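Local structure of coat protein (Tobacco streak virus, 4Y6X) at residues 58-70 with 114-128. The protein forms the jelly-roll building block of the viral capsid and probably assembles into icosahedral shells and binds the viral RNA. Numbering follows the deposited sequence.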
# COMPACT_ATOMS: atom_id res chain seq x y z
N ILE A 58 -6.47 -5.92 -6.47
CA ILE A 58 -5.99 -7.20 -6.90
C ILE A 58 -6.55 -8.36 -6.05
O ILE A 58 -6.52 -8.31 -4.84
CB ILE A 58 -4.43 -7.23 -6.85
CG1 ILE A 58 -3.90 -6.40 -8.03
CG2 ILE A 58 -3.93 -8.66 -6.92
CD1 ILE A 58 -2.43 -6.09 -8.00
N ASN A 59 -6.99 -9.41 -6.73
CA ASN A 59 -7.52 -10.60 -6.07
C ASN A 59 -7.21 -11.83 -6.92
O ASN A 59 -6.45 -11.73 -7.90
CB ASN A 59 -9.03 -10.45 -5.89
CG ASN A 59 -9.73 -10.26 -7.19
OD1 ASN A 59 -9.71 -11.13 -8.06
ND2 ASN A 59 -10.31 -9.10 -7.37
N SER A 60 -7.80 -12.98 -6.57
CA SER A 60 -7.59 -14.26 -7.28
C SER A 60 -8.03 -14.31 -8.73
O SER A 60 -7.54 -15.14 -9.49
CB SER A 60 -8.36 -15.38 -6.59
OG SER A 60 -7.67 -15.85 -5.46
N GLU A 61 -8.99 -13.48 -9.09
CA GLU A 61 -9.47 -13.36 -10.46
C GLU A 61 -8.70 -12.33 -11.32
O GLU A 61 -8.94 -12.23 -12.51
CB GLU A 61 -10.97 -12.97 -10.44
N THR A 62 -7.78 -11.56 -10.75
CA THR A 62 -7.11 -10.53 -11.55
C THR A 62 -6.19 -11.16 -12.60
O THR A 62 -5.40 -12.00 -12.27
CB THR A 62 -6.29 -9.61 -10.64
OG1 THR A 62 -7.17 -9.00 -9.69
CG2 THR A 62 -5.61 -8.49 -11.49
N LYS A 63 -6.27 -10.71 -13.83
CA LYS A 63 -5.28 -11.05 -14.83
C LYS A 63 -4.23 -9.91 -14.93
O LYS A 63 -4.56 -8.75 -14.83
CB LYS A 63 -5.96 -11.25 -16.16
CG LYS A 63 -6.88 -12.48 -16.19
CD LYS A 63 -7.64 -12.55 -17.51
CE LYS A 63 -8.82 -13.52 -17.47
NZ LYS A 63 -10.09 -12.83 -17.04
N PHE A 64 -2.98 -10.28 -15.19
CA PHE A 64 -1.83 -9.39 -15.19
C PHE A 64 -1.25 -9.32 -16.58
O PHE A 64 -0.99 -10.34 -17.19
CB PHE A 64 -0.79 -9.94 -14.26
CG PHE A 64 -1.18 -9.90 -12.86
CD1 PHE A 64 -1.90 -10.93 -12.30
CD2 PHE A 64 -0.88 -8.79 -12.09
CE1 PHE A 64 -2.28 -10.89 -10.95
CE2 PHE A 64 -1.27 -8.73 -10.76
CZ PHE A 64 -1.97 -9.77 -10.19
N TYR A 65 -1.10 -8.11 -17.10
CA TYR A 65 -0.60 -7.92 -18.45
C TYR A 65 0.81 -7.35 -18.58
O TYR A 65 1.54 -7.77 -19.45
CB TYR A 65 -1.54 -7.03 -19.21
CG TYR A 65 -2.89 -7.72 -19.35
CD1 TYR A 65 -3.13 -8.65 -20.39
CD2 TYR A 65 -3.88 -7.51 -18.43
CE1 TYR A 65 -4.40 -9.28 -20.52
CE2 TYR A 65 -5.12 -8.11 -18.53
CZ TYR A 65 -5.39 -8.99 -19.59
OH TYR A 65 -6.61 -9.56 -19.67
N ARG A 66 1.22 -6.43 -17.72
CA ARG A 66 2.56 -5.80 -17.85
C ARG A 66 3.05 -5.46 -16.48
O ARG A 66 2.28 -5.03 -15.62
CB ARG A 66 2.46 -4.49 -18.63
CG ARG A 66 1.92 -4.65 -20.02
CD ARG A 66 1.78 -3.34 -20.79
NE ARG A 66 3.05 -2.71 -21.08
CZ ARG A 66 3.16 -1.53 -21.71
NH1 ARG A 66 2.06 -0.85 -22.07
NH2 ARG A 66 4.35 -0.98 -21.92
N LEU A 67 4.33 -5.61 -16.28
CA LEU A 67 4.98 -5.06 -15.12
C LEU A 67 6.08 -4.11 -15.63
O LEU A 67 6.93 -4.52 -16.44
CB LEU A 67 5.59 -6.17 -14.33
CG LEU A 67 6.56 -5.68 -13.24
CD1 LEU A 67 5.86 -4.95 -12.11
CD2 LEU A 67 7.31 -6.87 -12.73
N LEU A 68 6.06 -2.88 -15.17
CA LEU A 68 7.07 -1.88 -15.46
C LEU A 68 7.92 -1.65 -14.26
O LEU A 68 7.39 -1.44 -13.14
CB LEU A 68 6.45 -0.54 -15.78
CG LEU A 68 5.97 -0.26 -17.22
CD1 LEU A 68 5.35 -1.41 -17.92
CD2 LEU A 68 5.08 0.98 -17.27
N ILE A 69 9.24 -1.72 -14.45
CA ILE A 69 10.13 -1.35 -13.41
C ILE A 69 11.15 -0.35 -13.89
O ILE A 69 11.55 -0.32 -15.08
CB ILE A 69 10.75 -2.53 -12.73
CG1 ILE A 69 11.68 -3.24 -13.64
CG2 ILE A 69 9.74 -3.59 -12.25
CD1 ILE A 69 12.90 -3.58 -12.84
N GLY A 70 11.58 0.50 -12.97
CA GLY A 70 12.63 1.47 -13.26
C GLY A 70 13.54 1.54 -12.09
O GLY A 70 13.08 1.40 -10.96
N GLY A 114 1.48 -11.72 -19.92
CA GLY A 114 0.71 -12.69 -20.68
C GLY A 114 -0.75 -12.88 -20.35
O GLY A 114 -1.37 -13.86 -20.78
N GLY A 115 -1.35 -11.98 -19.58
CA GLY A 115 -2.74 -12.16 -19.18
C GLY A 115 -2.94 -13.24 -18.14
O GLY A 115 -4.03 -13.77 -18.01
N LYS A 116 -1.91 -13.56 -17.38
CA LYS A 116 -1.98 -14.67 -16.46
C LYS A 116 -2.54 -14.24 -15.10
O LYS A 116 -2.49 -13.06 -14.74
CB LYS A 116 -0.59 -15.27 -16.27
CG LYS A 116 0.06 -15.88 -17.54
CD LYS A 116 1.41 -16.47 -17.13
CE LYS A 116 2.25 -17.05 -18.26
NZ LYS A 116 1.49 -17.40 -19.48
N LEU A 117 -2.97 -15.23 -14.32
CA LEU A 117 -3.42 -15.02 -12.94
C LEU A 117 -2.25 -15.11 -12.00
O LEU A 117 -1.19 -15.64 -12.34
CB LEU A 117 -4.44 -16.06 -12.53
CG LEU A 117 -5.89 -15.93 -13.05
CD1 LEU A 117 -5.95 -16.03 -14.55
CD2 LEU A 117 -6.82 -16.98 -12.44
N LEU A 118 -2.45 -14.61 -10.80
CA LEU A 118 -1.39 -14.60 -9.78
C LEU A 118 -0.81 -15.98 -9.48
O LEU A 118 0.42 -16.12 -9.38
CB LEU A 118 -1.88 -13.95 -8.48
CG LEU A 118 -0.80 -13.76 -7.39
CD1 LEU A 118 0.44 -13.01 -7.91
CD2 LEU A 118 -1.38 -13.05 -6.19
N ASN A 119 -1.65 -17.00 -9.39
CA ASN A 119 -1.15 -18.34 -9.10
C ASN A 119 -0.20 -18.86 -10.18
O ASN A 119 0.60 -19.74 -9.90
CB ASN A 119 -2.28 -19.35 -8.81
CG ASN A 119 -3.33 -19.41 -9.92
OD1 ASN A 119 -3.02 -19.69 -11.08
ND2 ASN A 119 -4.58 -19.16 -9.56
N GLN A 120 -0.29 -18.32 -11.40
CA GLN A 120 0.64 -18.68 -12.47
C GLN A 120 1.93 -17.83 -12.50
O GLN A 120 2.87 -18.18 -13.19
CB GLN A 120 -0.03 -18.54 -13.82
CG GLN A 120 -1.16 -19.48 -14.15
CD GLN A 120 -1.98 -18.92 -15.29
OE1 GLN A 120 -2.85 -18.08 -15.08
NE2 GLN A 120 -1.68 -19.36 -16.52
N LEU A 121 1.97 -16.72 -11.76
CA LEU A 121 3.12 -15.82 -11.71
C LEU A 121 3.81 -15.80 -10.35
O LEU A 121 4.87 -15.17 -10.19
CB LEU A 121 2.69 -14.41 -12.03
CG LEU A 121 2.08 -14.17 -13.43
CD1 LEU A 121 1.40 -12.83 -13.53
CD2 LEU A 121 3.13 -14.29 -14.51
N ASP A 122 3.26 -16.51 -9.38
CA ASP A 122 3.75 -16.38 -8.00
C ASP A 122 5.10 -17.07 -7.75
O ASP A 122 5.64 -16.95 -6.67
CB ASP A 122 2.70 -16.75 -6.95
CG ASP A 122 2.25 -18.20 -7.03
OD1 ASP A 122 2.70 -18.93 -7.95
OD2 ASP A 122 1.43 -18.61 -6.16
N ASP A 123 5.64 -17.79 -8.75
CA ASP A 123 7.00 -18.30 -8.69
C ASP A 123 8.07 -17.35 -9.35
O ASP A 123 9.23 -17.74 -9.49
CB ASP A 123 7.02 -19.67 -9.41
N ARG A 124 7.67 -16.17 -9.80
CA ARG A 124 8.55 -15.26 -10.52
C ARG A 124 9.22 -14.23 -9.63
O ARG A 124 8.67 -13.80 -8.62
CB ARG A 124 7.78 -14.57 -11.64
CG ARG A 124 7.23 -15.55 -12.68
CD ARG A 124 7.31 -14.94 -14.04
NE ARG A 124 6.59 -15.71 -15.06
CZ ARG A 124 6.15 -15.18 -16.20
NH1 ARG A 124 6.36 -13.90 -16.48
NH2 ARG A 124 5.49 -15.94 -17.07
N ALA A 125 10.39 -13.80 -10.03
CA ALA A 125 11.11 -12.75 -9.36
C ALA A 125 11.90 -11.94 -10.33
O ALA A 125 12.23 -12.41 -11.43
CB ALA A 125 12.01 -13.33 -8.29
N ILE A 126 12.24 -10.73 -9.92
CA ILE A 126 13.22 -9.96 -10.65
C ILE A 126 14.51 -10.04 -9.87
O ILE A 126 14.50 -9.91 -8.65
CB ILE A 126 12.74 -8.54 -10.88
CG1 ILE A 126 11.56 -8.59 -11.85
CG2 ILE A 126 13.83 -7.72 -11.55
CD1 ILE A 126 10.57 -7.55 -11.53
N VAL A 127 15.60 -10.28 -10.57
CA VAL A 127 16.88 -10.49 -9.96
C VAL A 127 17.91 -9.54 -10.55
O VAL A 127 17.99 -9.40 -11.75
CB VAL A 127 17.36 -11.95 -10.21
CG1 VAL A 127 18.75 -12.20 -9.62
CG2 VAL A 127 16.38 -12.95 -9.64
N TRP A 128 18.71 -8.91 -9.69
CA TRP A 128 19.81 -8.05 -10.08
C TRP A 128 21.16 -8.68 -9.69
O TRP A 128 21.28 -9.20 -8.59
CB TRP A 128 19.77 -6.72 -9.36
CG TRP A 128 18.74 -5.80 -9.79
CD1 TRP A 128 18.92 -4.74 -10.60
CD2 TRP A 128 17.35 -5.84 -9.45
NE1 TRP A 128 17.70 -4.10 -10.82
CE2 TRP A 128 16.73 -4.76 -10.10
CE3 TRP A 128 16.57 -6.67 -8.63
CZ2 TRP A 128 15.37 -4.48 -9.98
CZ3 TRP A 128 15.21 -6.39 -8.50
CH2 TRP A 128 14.63 -5.30 -9.15
O HOH W 1 -4.89 -13.48 -10.18
O HOH W 2 0.73 -9.50 -21.81
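Phe-64 meets the 114-128 segment with both its backbone and its ring. Phe-64 N donates to Lys-116 O at 2.9 Å, and the acceptor carbonyl is shared: it also lies 3.3 Å from Phe-64 CD1, at the ring edge and near its plane, and takes a CA-H...O contact from Lys-63. In return Phe-64 O receives weak, bent bonds from the amides of Gly-115 and Lys-116. With CG beside the backbone N (chi1 -68°), the ring edge CD1-CE1 runs along Lys-116 O to Leu-118, where CE1 approaches Leu-118 CB at 4.0 Å. Phe-64 CB itself packs against Leu-121 CD1 at 3.7 Å. On the other side of the strand, the Tyr-65 ring packs on Gly-115 CA, while Lys-63 and Leu-117 run side by side, joined through their aliphatic carbons.

Toward strand 125-128, in the facing sheet, contact passes to side chains alone. Leu-67 CD2 and Ile-126 CD1 meet tip to tip at 3.5 Å; Ile-69 passes alongside Ile-126 in the opposite sense and sets CD1 3.9 Å from Trp-128 CZ2.

A second shell fixes the turns. Water 1 accepts from Leu-118 N and donates to Thr-62 O at 2.6 Å, tying Leu-118 to the 59-62 turn. That turn is shaped by an Asx turn, Glu-61 N to Asn-59 OD1, while Gln-120 OE1 accepts from Leu-117 N.

The contact thus spans both sheets of the jelly roll: strand 63-73 lies antiparallel beside 107-117 in one sheet and faces strand 125-130 across the sandwich at 11.2 Å between segment axes, their directions 25° apart. Phe-48 of helix 48-52 meets the Phe-64 ring edge-to-face and touches Leu-118 and Leu-121, and strand 140-150 flanks 63-73 on its other edge.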